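Light Chain (Clostridium botulinum, PDB 6BVD) probably cleaves a neuronal SNARE protein, acting as the zinc-dependent protease light chain of a mosaic botulinum neurotoxin. Local coordinates at residues 60-65 / 75-80; 69-74 / 161-166; 170-175 / 190-195; 184-189 / 239-244. One frame throughout, in Å; residues are numbered along the deposited sequence.

Contact 1 of 4, residues 60-65 / 75-80; sequences LFNPPV and FDPNYL
The short loop that carries helix 65-70 is pinched shut at its base, where P63 and N62 on the way in meet F75 and P77 on the way out. The pinch illustrates how a proline set on an aromatic ring can close a loop, here helped by one bridging water. P63 presents the CG corner of its ring to one face of F75, so that a CH-pi contact forms: P63 CG lies 3.5 Å from the centroid of the F75 ring and 19° off its normal. The touch is displaced toward the substituted side of the ring, P63 CG coming within 3.4 Å of F75 CG. F75 CG lies anti to the carbonyl carbon (chi1 -63°), which carries the ring to the proline. K68 of the enclosed helix touches both P63 and F75, and P64, next along, is the N-cap of that helix. The outgoing arm of the loop, from D76 to Y79, folds into a type I beta turn, braced by an Asx turn in which D76 OD1 accepts from N78 N at 2.9 Å. At its second position P77 turns its CG against two oxygens, 3.5 Å from F61 O and equally far from N62 OD1. A water bridges the backbones beside it, donating to F61 O at 2.8 Å and accepting from D76 N at 2.9 Å. The F61 ring leads away from this junction to R53, with which it makes a cation-pi contact, while R51 binds the carbonyls of D76 and Y79.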
loop_
_atom_site.group_PDB
_atom_site.type_symbol
_atom_site.label_atom_id
_atom_site.label_comp_id
_atom_site.label_asym_id
_atom_site.label_seq_id
_atom_site.Cartn_x
_atom_site.Cartn_y
_atom_site.Cartn_z
ATOM N N LEU A 60 3.645 -33.705 18.338
ATOM C CA LEU A 60 2.967 -33.544 17.057
ATOM C C LEU A 60 3.610 -32.484 16.162
ATOM O O LEU A 60 3.375 -32.485 14.950
ATOM C CB LEU A 60 1.491 -33.211 17.272
ATOM C CG LEU A 60 0.678 -34.308 17.974
ATOM C CD1 LEU A 60 -0.742 -33.830 18.314
ATOM C CD2 LEU A 60 0.653 -35.586 17.143
ATOM N N PHE A 61 4.440 -31.613 16.732
ATOM C CA PHE A 61 5.086 -30.555 15.944
ATOM C C PHE A 61 6.181 -31.125 15.058
ATOM O O PHE A 61 6.611 -30.474 14.108
ATOM C CB PHE A 61 5.664 -29.462 16.838
ATOM C CG PHE A 61 4.620 -28.535 17.391
ATOM C CD1 PHE A 61 3.903 -28.879 18.537
ATOM C CD2 PHE A 61 4.337 -27.341 16.760
ATOM C CE1 PHE A 61 2.929 -28.046 19.036
ATOM C CE2 PHE A 61 3.377 -26.505 17.255
ATOM C CZ PHE A 61 2.666 -26.850 18.391
ATOM N N ASN A 62 6.633 -32.334 15.387
ATOM C CA ASN A 62 7.694 -32.972 14.639
ATOM C C ASN A 62 7.384 -34.435 14.298
ATOM O O ASN A 62 8.094 -35.338 14.746
ATOM C CB ASN A 62 8.991 -32.896 15.432
ATOM C CG ASN A 62 10.195 -33.176 14.587
ATOM O OD1 ASN A 62 10.177 -32.967 13.368
ATOM N ND2 ASN A 62 11.241 -33.702 15.209
ATOM N N PRO A 63 6.355 -34.673 13.463
ATOM C CA PRO A 63 5.928 -36.058 13.185
ATOM C C PRO A 63 6.980 -36.890 12.453
ATOM O O PRO A 63 7.717 -36.351 11.627
ATOM C CB PRO A 63 4.692 -35.887 12.292
ATOM C CG PRO A 63 4.786 -34.515 11.725
ATOM C CD PRO A 63 5.719 -33.690 12.570
ATOM N N PRO A 64 7.021 -38.206 12.735
ATOM C CA PRO A 64 7.959 -39.160 12.129
ATOM C C PRO A 64 7.684 -39.368 10.644
ATOM O O PRO A 64 6.632 -38.946 10.159
ATOM C CB PRO A 64 7.707 -40.450 12.916
ATOM C CG PRO A 64 6.307 -40.320 13.401
ATOM C CD PRO A 64 6.141 -38.862 13.716
ATOM N N VAL A 65 8.630 -39.988 9.938
ATOM C CA VAL A 65 8.535 -40.192 8.488
ATOM C C VAL A 65 7.245 -40.931 8.130
ATOM O O VAL A 65 6.609 -40.650 7.107
ATOM C CB VAL A 65 9.720 -41.017 7.928
ATOM C CG1 VAL A 65 9.611 -41.122 6.417
ATOM C CG2 VAL A 65 11.037 -40.393 8.282
ATOM N N PHE A 75 5.241 -29.904 7.853
ATOM C CA PHE A 75 5.642 -29.790 9.244
ATOM C C PHE A 75 7.051 -29.256 9.368
ATOM O O PHE A 75 7.925 -29.651 8.618
ATOM C CB PHE A 75 5.534 -31.156 9.934
ATOM C CG PHE A 75 4.137 -31.686 9.976
ATOM C CD1 PHE A 75 3.336 -31.461 11.094
ATOM C CD2 PHE A 75 3.602 -32.364 8.888
ATOM C CE1 PHE A 75 2.042 -31.919 11.135
ATOM C CE2 PHE A 75 2.293 -32.826 8.917
ATOM C CZ PHE A 75 1.510 -32.595 10.045
ATOM N N ASP A 76 7.251 -28.347 10.314
ATOM C CA ASP A 76 8.575 -27.816 10.643
ATOM C C ASP A 76 8.534 -27.175 12.035
ATOM O O ASP A 76 7.953 -26.101 12.222
ATOM C CB ASP A 76 9.030 -26.808 9.589
ATOM C CG ASP A 76 10.449 -26.323 9.812
ATOM O OD1 ASP A 76 10.997 -26.503 10.934
ATOM O OD2 ASP A 76 11.019 -25.751 8.852
ATOM N N PRO A 77 9.159 -27.832 13.020
ATOM C CA PRO A 77 9.084 -27.390 14.414
ATOM C C PRO A 77 9.773 -26.056 14.616
ATOM O O PRO A 77 9.557 -25.436 15.638
ATOM C CB PRO A 77 9.815 -28.498 15.189
ATOM C CG PRO A 77 9.977 -29.615 14.221
ATOM C CD PRO A 77 10.011 -29.020 12.870
ATOM N N ASN A 78 10.614 -25.643 13.670
ATOM C CA ASN A 78 11.411 -24.436 13.844
ATOM C C ASN A 78 10.774 -23.166 13.277
ATOM O O ASN A 78 11.274 -22.072 13.512
ATOM C CB ASN A 78 12.793 -24.626 13.222
ATOM C CG ASN A 78 13.647 -25.589 14.002
ATOM O OD1 ASN A 78 13.674 -25.554 15.231
ATOM N ND2 ASN A 78 14.365 -26.443 13.298
ATOM N N TYR A 79 9.663 -23.297 12.557
ATOM C CA TYR A 79 8.967 -22.111 12.055
ATOM C C TYR A 79 8.538 -21.229 13.236
ATOM O O TYR A 79 7.982 -21.736 14.212
ATOM C CB TYR A 79 7.743 -22.498 11.217
ATOM C CG TYR A 79 7.066 -21.317 10.558
ATOM C CD1 TYR A 79 7.755 -20.542 9.648
ATOM C CD2 TYR A 79 5.734 -20.980 10.841
ATOM C CE1 TYR A 79 7.157 -19.461 9.032
ATOM C CE2 TYR A 79 5.122 -19.890 10.220
ATOM C CZ TYR A 79 5.847 -19.136 9.327
ATOM O OH TYR A 79 5.304 -18.058 8.680
ATOM N N LEU A 80 8.838 -19.932 13.135
ATOM C CA LEU A 80 8.572 -18.905 14.156
ATOM C C LEU A 80 9.325 -19.110 15.478
ATOM O O LEU A 80 8.870 -18.647 16.507
ATOM C CB LEU A 80 7.073 -18.777 14.457
ATOM C CG LEU A 80 6.144 -18.275 13.345
ATOM C CD1 LEU A 80 4.733 -18.250 13.825
ATOM C CD2 LEU A 80 6.543 -16.884 12.887
HETATM O O HOH W 1 5.582 -28.318 12.630
#

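Contact 2 of 4, residues 69-74 / 161-166; sequences AGSDGY and GPDLTT
D163 folds back on its own loop in an Asx turn and, with the same carboxylate oxygen, takes hold of Y74, giving an example of one acceptor serving two segments. D163 OD1 receives T165 N at 2.9 Å on the anti side, T165 OG1 at 2.6 Å from above the carboxylate plane, and Y74 N at 3.2 Å, also well out of the plane (49°). Three donors on one oxygen fix the rotation of the group and would be expected to stabilise its negative charge. With CG anti to the backbone N (chi1 -169°), D163 reaches across to G73, whose CA lies 3.4 Å from D163 OD2. T165 places OG1 between its backbone N and carbonyl carbon (chi1 68°), which directs the hydroxyl to D163 and leaves CG2 packed against Y74 CB. The backbone completes the clasp: L164 N donates to Y74 O at 2.9 Å. On the other side of the contact an ST turn, G73 N to S71 OG, shapes the approach to Y74, and P375 of strand 373-377 touches both Y74 and T165. L164 meets the Y74 ring at its edge, Y74 CD2 lying 3.8 Å from L164 CD1.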
loop_
_atom_site.group_PDB
_atom_site.type_symbol
_atom_site.label_atom_id
_atom_site.label_comp_id
_atom_site.label_asym_id
_atom_site.label_seq_id
_atom_site.Cartn_x
_atom_site.Cartn_y
_atom_site.Cartn_z
ATOM N N ALA A 69 4.545 -38.819 5.731
ATOM C CA ALA A 69 4.515 -39.070 4.294
ATOM C C ALA A 69 3.096 -39.109 3.730
ATOM O O ALA A 69 2.832 -38.569 2.656
ATOM C CB ALA A 69 5.252 -40.360 3.967
ATOM N N GLY A 70 2.189 -39.750 4.458
ATOM C CA GLY A 70 0.805 -39.853 4.035
ATOM C C GLY A 70 0.085 -38.519 3.954
ATOM O O GLY A 70 -0.703 -38.279 3.039
ATOM N N SER A 71 0.353 -37.655 4.926
ATOM C CA SER A 71 -0.373 -36.397 5.076
ATOM C C SER A 71 -0.192 -35.390 3.939
ATOM O O SER A 71 0.899 -35.227 3.394
ATOM C CB SER A 71 -0.012 -35.736 6.411
ATOM O OG SER A 71 -0.728 -34.528 6.592
ATOM N N ASP A 72 -1.289 -34.717 3.606
ATOM C CA ASP A 72 -1.304 -33.586 2.679
ATOM C C ASP A 72 -0.665 -32.311 3.245
ATOM O O ASP A 72 -0.517 -31.326 2.519
ATOM C CB ASP A 72 -2.728 -33.295 2.221
ATOM C CG ASP A 72 -3.174 -34.229 1.101
ATOM O OD1 ASP A 72 -2.297 -34.748 0.366
ATOM O OD2 ASP A 72 -4.397 -34.454 0.964
ATOM N N GLY A 73 -0.271 -32.330 4.520
ATOM C CA GLY A 73 0.271 -31.129 5.155
ATOM C C GLY A 73 1.784 -30.942 5.107
ATOM O O GLY A 73 2.490 -31.629 4.378
ATOM N N TYR A 74 2.288 -29.992 5.891
ATOM C CA TYR A 74 3.719 -29.744 5.960
ATOM C C TYR A 74 4.111 -29.377 7.399
ATOM O O TYR A 74 3.423 -28.601 8.061
ATOM C CB TYR A 74 4.126 -28.625 4.979
ATOM C CG TYR A 74 5.607 -28.372 4.974
ATOM C CD1 TYR A 74 6.477 -29.279 4.390
ATOM C CD2 TYR A 74 6.145 -27.254 5.601
ATOM C CE1 TYR A 74 7.844 -29.070 4.402
ATOM C CE2 TYR A 74 7.518 -27.034 5.623
ATOM C CZ TYR A 74 8.361 -27.957 5.014
ATOM O OH TYR A 74 9.727 -27.774 5.031
ATOM N N GLY A 161 -0.324 -24.078 14.387
ATOM C CA GLY A 161 0.024 -25.248 15.192
ATOM C C GLY A 161 1.021 -26.149 14.460
ATOM O O GLY A 161 1.841 -25.657 13.669
ATOM N N PRO A 162 0.961 -27.473 14.708
ATOM C CA PRO A 162 1.903 -28.422 14.096
ATOM C C PRO A 162 1.940 -28.391 12.575
ATOM O O PRO A 162 3.036 -28.366 12.022
ATOM C CB PRO A 162 1.407 -29.784 14.608
ATOM C CG PRO A 162 0.906 -29.457 15.991
ATOM C CD PRO A 162 0.212 -28.100 15.824
ATOM N N ASP A 163 0.779 -28.430 11.933
ATOM C CA ASP A 163 0.696 -28.416 10.466
ATOM C C ASP A 163 0.713 -26.971 9.955
ATOM O O ASP A 163 -0.257 -26.234 10.144
ATOM C CB ASP A 163 -0.566 -29.159 10.002
ATOM C CG ASP A 163 -0.590 -29.418 8.483
ATOM O OD1 ASP A 163 0.055 -28.666 7.701
ATOM O OD2 ASP A 163 -1.250 -30.404 8.077
ATOM N N LEU A 164 1.814 -26.578 9.320
ATOM C CA LEU A 164 1.971 -25.209 8.822
ATOM C C LEU A 164 0.985 -24.832 7.727
ATOM O O LEU A 164 0.886 -23.653 7.409
ATOM C CB LEU A 164 3.378 -24.971 8.297
ATOM C CG LEU A 164 4.512 -25.221 9.269
ATOM C CD1 LEU A 164 5.812 -24.920 8.597
ATOM C CD2 LEU A 164 4.341 -24.371 10.520
ATOM N N THR A 165 0.255 -25.805 7.163
ATOM C CA THR A 165 -0.714 -25.502 6.102
ATOM C C THR A 165 -2.156 -25.381 6.631
ATOM O O THR A 165 -3.063 -24.978 5.901
ATOM C CB THR A 165 -0.684 -26.592 4.993
ATOM O OG1 THR A 165 -1.190 -27.817 5.524
ATOM C CG2 THR A 165 0.735 -26.853 4.518
ATOM N N THR A 166 -2.371 -25.680 7.910
ATOM C CA THR A 166 -3.720 -25.665 8.469
ATOM C C THR A 166 -4.060 -24.328 9.145
ATOM O O THR A 166 -3.408 -23.943 10.105
ATOM C CB THR A 166 -3.900 -26.796 9.518
ATOM O OG1 THR A 166 -3.566 -28.043 8.933
ATOM C CG2 THR A 166 -5.330 -26.854 10.047
#

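Contact 3 of 4, residues 170-175 / 190-195; sequences GGIIYS and GSIMTV
G170 and T194 form an antiparallel hydrogen-bonded pair at the outer edge of the mixed sheet, joining strand 168-171 to strand 193-196. The two reciprocal bonds, G170 N to T194 O and T194 N to G170 O, are each 2.9 Å long; beyond them the segments splay, and side chains take over the work of the backbone. S191 is one of them. S191 OG sits between the backbone N and the carbonyl carbon (chi1 74°), where it accepts from I172 N at 3.2 Å along an almost straight path (174°) and donates to I192 O, approaching that carbonyl from above its plane. I172 brings CG1 obliquely to the same oxygen, 3.2 Å from I192 O, and carries CD1 on to T194, so that the isoleucine and threonine side chains meet nearly at right angles. T194 OG1 is also linked through a water to G171 O. The other surface of the sheet belongs to M193, whose chain bends at chi2 and chi3 and curls back toward the glycines; G171, which has no side chain on this surface, lets the M193 sulfur approach its CA. V233 and L237 of helix 222-237, the helix bearing the zinc ligands H228 and H232, pack against M193 from beyond. At the turn of that curled chain M193 SD comes 3.7 Å from G171 CA, and M193 CE lies 3.3 Å from G170 O.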
loop_
_atom_site.group_PDB
_atom_site.type_symbol
_atom_site.label_atom_id
_atom_site.label_comp_id
_atom_site.label_asym_id
_atom_site.label_seq_id
_atom_site.Cartn_x
_atom_site.Cartn_y
_atom_site.Cartn_z
ATOM N N GLY A 170 -11.749 -20.854 16.153
ATOM C CA GLY A 170 -12.421 -21.453 17.294
ATOM C C GLY A 170 -12.964 -20.427 18.270
ATOM O O GLY A 170 -12.566 -19.282 18.204
ATOM N N GLY A 171 -13.892 -20.819 19.160
ATOM C CA GLY A 171 -14.434 -19.875 20.138
ATOM C C GLY A 171 -13.873 -20.190 21.529
ATOM O O GLY A 171 -13.044 -21.101 21.666
ATOM N N ILE A 172 -14.345 -19.479 22.555
ATOM C CA ILE A 172 -13.881 -19.726 23.926
ATOM C C ILE A 172 -14.986 -20.289 24.813
ATOM O O ILE A 172 -16.159 -19.911 24.687
ATOM C CB ILE A 172 -13.310 -18.430 24.549
ATOM C CG1 ILE A 172 -12.180 -17.848 23.666
ATOM C CG2 ILE A 172 -12.829 -18.709 26.003
ATOM C CD1 ILE A 172 -10.966 -18.781 23.483
ATOM N N ILE A 173 -14.610 -21.221 25.700
ATOM C CA ILE A 173 -15.513 -21.894 26.607
ATOM C C ILE A 173 -15.488 -21.314 28.036
ATOM O O ILE A 173 -14.422 -21.043 28.566
ATOM C CB ILE A 173 -15.159 -23.396 26.652
ATOM C CG1 ILE A 173 -15.447 -24.032 25.298
ATOM C CG2 ILE A 173 -15.893 -24.107 27.802
ATOM C CD1 ILE A 173 -14.703 -25.335 25.077
ATOM N N TYR A 174 -16.669 -21.131 28.633
ATOM C CA TYR A 174 -16.806 -20.708 30.036
ATOM C C TYR A 174 -17.134 -21.919 30.910
ATOM O O TYR A 174 -17.995 -22.727 30.559
ATOM C CB TYR A 174 -17.897 -19.622 30.170
ATOM C CG TYR A 174 -18.228 -19.162 31.574
ATOM C CD1 TYR A 174 -17.241 -18.653 32.416
ATOM C CD2 TYR A 174 -19.540 -19.188 32.047
ATOM C CE1 TYR A 174 -17.544 -18.223 33.705
ATOM C CE2 TYR A 174 -19.858 -18.742 33.337
ATOM C CZ TYR A 174 -18.852 -18.267 34.164
ATOM O OH TYR A 174 -19.138 -17.832 35.451
ATOM N N SER A 175 -16.426 -22.060 32.025
ATOM C CA SER A 175 -16.748 -23.096 32.973
ATOM C C SER A 175 -16.824 -22.534 34.381
ATOM O O SER A 175 -15.811 -22.490 35.068
ATOM C CB SER A 175 -15.744 -24.231 32.937
ATOM O OG SER A 175 -16.185 -25.227 33.866
ATOM N N GLY A 190 -21.972 -14.831 21.485
ATOM C CA GLY A 190 -20.670 -14.613 20.899
ATOM C C GLY A 190 -19.599 -14.765 21.962
ATOM O O GLY A 190 -19.897 -14.875 23.155
ATOM N N SER A 191 -18.342 -14.799 21.555
ATOM C CA SER A 191 -17.246 -14.828 22.544
ATOM C C SER A 191 -16.021 -14.325 21.855
ATOM O O SER A 191 -16.039 -14.155 20.615
ATOM C CB SER A 191 -17.001 -16.249 23.096
ATOM O OG SER A 191 -16.355 -17.066 22.135
ATOM N N ILE A 192 -14.958 -14.081 22.623
ATOM C CA ILE A 192 -13.649 -13.887 22.049
ATOM C C ILE A 192 -13.371 -15.033 21.086
ATOM O O ILE A 192 -13.642 -16.192 21.413
ATOM C CB ILE A 192 -12.563 -13.841 23.126
ATOM C CG1 ILE A 192 -12.676 -12.546 23.948
ATOM C CG2 ILE A 192 -11.211 -13.769 22.493
ATOM C CD1 ILE A 192 -11.841 -12.634 25.284
ATOM N N MET A 193 -12.829 -14.722 19.899
ATOM C CA MET A 193 -12.527 -15.767 18.925
ATOM C C MET A 193 -11.033 -15.942 18.832
ATOM O O MET A 193 -10.281 -15.079 19.251
ATOM C CB MET A 193 -13.175 -15.451 17.548
ATOM C CG MET A 193 -14.722 -15.368 17.643
ATOM S SD MET A 193 -15.548 -16.940 18.182
ATOM C CE MET A 193 -15.240 -18.034 16.760
ATOM N N THR A 194 -10.619 -17.124 18.387
ATOM C CA THR A 194 -9.230 -17.490 18.165
ATOM C C THR A 194 -9.050 -17.889 16.697
ATOM O O THR A 194 -9.864 -18.693 16.180
ATOM C CB THR A 194 -8.797 -18.707 19.029
ATOM O OG1 THR A 194 -9.233 -18.534 20.380
ATOM C CG2 THR A 194 -7.294 -18.916 18.998
ATOM N N VAL A 195 -7.983 -17.402 16.055
ATOM C CA VAL A 195 -7.556 -17.946 14.745
ATOM C C VAL A 195 -6.099 -18.433 14.760
ATOM O O VAL A 195 -5.238 -17.783 15.300
ATOM C CB VAL A 195 -7.713 -16.907 13.612
ATOM C CG1 VAL A 195 -7.045 -17.409 12.316
ATOM C CG2 VAL A 195 -9.187 -16.617 13.380
HETATM O O HOH W 2 -9.978 -21.144 20.897
#

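Contact 4 of 4, residues 184-189 / 239-244; sequences PYKDGF and GTYITE. With ACT (acetate ion), chain F.
Y185 directs the CD1-CE1 edge of its ring at the face of Y241 in an offset edge-to-face pair, the planes 77° apart and the centroids separated by 5.4 Å. The backbone reinforces the pair, since Y241 N donates to Y185 O (3.3 Å) in the carbonyl plane, and G239 CA approaches the same oxygen. Alongside, K186 runs its CG past Y241 O and then bends at chi3, crossing T243 at about a right angle to give K186 NZ to T243 OG1 at 3.1 Å. T243 OG1 in turn donates to E244 OE2, which leaves the carboxylate near the lysine without direct contact. A water donates to both K186 O and Y241 O and ties the backbones together between these side chains. Further back, G188 N donates to G239 O at 2.8 Å. Here two glycines, both with positive phi, bring G188 CA and G239 CA within 3.7 Å of each other; G239, without a side chain, turns the side where one would point toward G188. Y241 is held at its far end by its hydroxyl bond to T169 O, and one face of its ring receives the methyl of an acetate, probably from the crystallisation liquor. The acetate O accepts from I242 N at 3.0 Å, and the ion is also hydrogen-bonded to H232 ND1 and H235 ND1. G239 ends helix 222-237 in a Schellman motif, and this is the helix that supplies H228 and H232 to the zinc site of an HExxH metalloprotease.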
loop_
_atom_site.group_PDB
_atom_site.type_symbol
_atom_site.label_atom_id
_atom_site.label_comp_id
_atom_site.label_asym_id
_atom_site.label_seq_id
_atom_site.Cartn_x
_atom_site.Cartn_y
_atom_site.Cartn_z
ATOM N N PRO A 184 -20.731 -19.714 24.451
ATOM C CA PRO A 184 -21.596 -18.608 24.052
ATOM C C PRO A 184 -21.478 -18.222 22.579
ATOM O O PRO A 184 -22.430 -17.645 22.092
ATOM C CB PRO A 184 -21.142 -17.428 24.951
ATOM C CG PRO A 184 -19.856 -17.931 25.641
ATOM C CD PRO A 184 -19.929 -19.419 25.652
ATOM N N TYR A 185 -20.363 -18.533 21.917
ATOM C CA TYR A 185 -20.211 -18.248 20.508
ATOM C C TYR A 185 -21.112 -19.110 19.582
ATOM O O TYR A 185 -21.132 -18.857 18.343
ATOM C CB TYR A 185 -18.739 -18.413 20.102
ATOM C CG TYR A 185 -18.212 -19.796 20.371
ATOM C CD1 TYR A 185 -18.213 -20.765 19.360
ATOM C CD2 TYR A 185 -17.735 -20.160 21.637
ATOM C CE1 TYR A 185 -17.731 -22.019 19.576
ATOM C CE2 TYR A 185 -17.251 -21.406 21.847
ATOM C CZ TYR A 185 -17.249 -22.341 20.831
ATOM O OH TYR A 185 -16.786 -23.612 21.063
ATOM N N LYS A 186 -21.799 -20.101 20.158
ATOM C CA LYS A 186 -22.775 -20.970 19.439
ATOM C C LYS A 186 -24.208 -20.664 19.851
ATOM O O LYS A 186 -25.170 -21.165 19.244
ATOM C CB LYS A 186 -22.496 -22.451 19.699
ATOM C CG LYS A 186 -21.099 -22.897 19.305
ATOM C CD LYS A 186 -20.802 -24.368 19.670
ATOM C CE LYS A 186 -21.348 -25.349 18.650
ATOM N NZ LYS A 186 -20.906 -26.741 18.977
ATOM N N ASP A 187 -24.365 -19.791 20.847
ATOM C CA ASP A 187 -25.677 -19.564 21.434
ATOM C C ASP A 187 -26.209 -18.119 21.297
ATOM O O ASP A 187 -27.016 -17.714 22.121
ATOM C CB ASP A 187 -25.644 -19.910 22.943
ATOM C CG ASP A 187 -25.355 -21.375 23.213
ATOM O OD1 ASP A 187 -25.662 -22.251 22.365
ATOM O OD2 ASP A 187 -24.806 -21.649 24.303
ATOM N N GLY A 188 -25.778 -17.361 20.277
ATOM C CA GLY A 188 -26.233 -15.991 20.078
ATOM C C GLY A 188 -25.435 -14.889 20.795
ATOM O O GLY A 188 -25.444 -13.762 20.358
ATOM N N PHE A 189 -24.795 -15.209 21.922
ATOM C CA PHE A 189 -23.987 -14.246 22.688
ATOM C C PHE A 189 -22.671 -13.840 22.032
ATOM O O PHE A 189 -22.286 -12.650 22.010
ATOM C CB PHE A 189 -23.692 -14.827 24.099
ATOM C CG PHE A 189 -24.921 -15.233 24.845
ATOM C CD1 PHE A 189 -25.714 -14.276 25.457
ATOM C CD2 PHE A 189 -25.298 -16.592 24.950
ATOM C CE1 PHE A 189 -26.832 -14.647 26.173
ATOM C CE2 PHE A 189 -26.417 -16.961 25.662
ATOM C CZ PHE A 189 -27.187 -15.999 26.269
ATOM N N GLY A 239 -22.556 -15.244 17.501
ATOM C CA GLY A 239 -23.097 -16.388 18.228
ATOM C C GLY A 239 -23.864 -17.376 17.316
ATOM O O GLY A 239 -24.739 -18.111 17.802
ATOM N N THR A 240 -23.552 -17.372 16.012
ATOM C CA THR A 240 -24.204 -18.288 15.038
ATOM C C THR A 240 -23.274 -19.422 14.626
ATOM O O THR A 240 -23.588 -20.202 13.712
ATOM C CB THR A 240 -24.605 -17.549 13.713
ATOM O OG1 THR A 240 -23.424 -17.239 12.995
ATOM C CG2 THR A 240 -25.370 -16.231 14.001
ATOM N N TYR A 241 -22.136 -19.536 15.304
ATOM C CA TYR A 241 -21.111 -20.517 14.958
ATOM C C TYR A 241 -21.605 -21.956 15.120
ATOM O O TYR A 241 -22.225 -22.307 16.127
ATOM C CB TYR A 241 -19.870 -20.264 15.812
ATOM C CG TYR A 241 -18.585 -20.999 15.491
ATOM C CD1 TYR A 241 -17.575 -20.372 14.773
ATOM C CD2 TYR A 241 -18.354 -22.297 15.961
ATOM C CE1 TYR A 241 -16.381 -21.010 14.504
ATOM C CE2 TYR A 241 -17.163 -22.942 15.701
ATOM C CZ TYR A 241 -16.187 -22.296 14.975
ATOM O OH TYR A 241 -14.997 -22.929 14.693
ATOM N N ILE A 242 -21.359 -22.795 14.106
ATOM C CA ILE A 242 -21.709 -24.221 14.255
ATOM C C ILE A 242 -20.561 -25.186 13.945
ATOM O O ILE A 242 -19.649 -24.877 13.178
ATOM C CB ILE A 242 -22.947 -24.619 13.386
ATOM C CG1 ILE A 242 -22.754 -24.258 11.896
ATOM C CG2 ILE A 242 -24.174 -23.910 13.882
ATOM C CD1 ILE A 242 -23.886 -24.850 10.972
ATOM N N THR A 243 -20.616 -26.368 14.580
ATOM C CA THR A 243 -19.719 -27.462 14.287
ATOM C C THR A 243 -20.460 -28.706 13.715
ATOM O O THR A 243 -19.818 -29.568 13.123
ATOM C CB THR A 243 -18.974 -27.915 15.560
ATOM O OG1 THR A 243 -19.952 -28.303 16.525
ATOM C CG2 THR A 243 -18.089 -26.776 16.133
ATOM N N GLU A 244 -21.775 -28.819 13.926
ATOM C CA GLU A 244 -22.489 -30.040 13.503
ATOM C C GLU A 244 -23.270 -29.761 12.225
ATOM O O GLU A 244 -22.772 -29.027 11.385
ATOM C CB GLU A 244 -23.389 -30.547 14.615
ATOM C CG GLU A 244 -22.631 -30.685 15.950
ATOM C CD GLU A 244 -21.366 -31.543 15.804
ATOM O OE1 GLU A 244 -21.470 -32.639 15.230
ATOM O OE2 GLU A 244 -20.270 -31.129 16.260
HETATM C C ACT F . -18.995 -21.333 11.356
HETATM O O ACT F . -20.137 -21.303 11.867
HETATM O OXT ACT F . -18.642 -20.434 10.561
HETATM C CH3 ACT F . -18.044 -22.451 11.700
HETATM O O HOH W 3 -24.960 -22.418 16.859
#

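Overall arrangement
Followed from the N terminus, the contacts fall into two crossed pairs. Contact 1 closes the short loop around helix 65-70; contact 2 starts inside that loop and ends far along the chain, in the connection between strands 155-158 and 168-171. The two touch where P162 packs on F75 and F61. Strand 168-171 then leads into contact 3, which closes a return loop. Contact 4 runs from inside that loop to the segment after helix 222-237, so contacts 3 and 4 cross: P184 O probably bonds to G190 N, and Y185 packs against S191 and I172. Contacts 1 and 4, centred about 32 Å apart, thus end a series running from a peripheral loop, through the sheet edge, to the end of the zinc-binding helix.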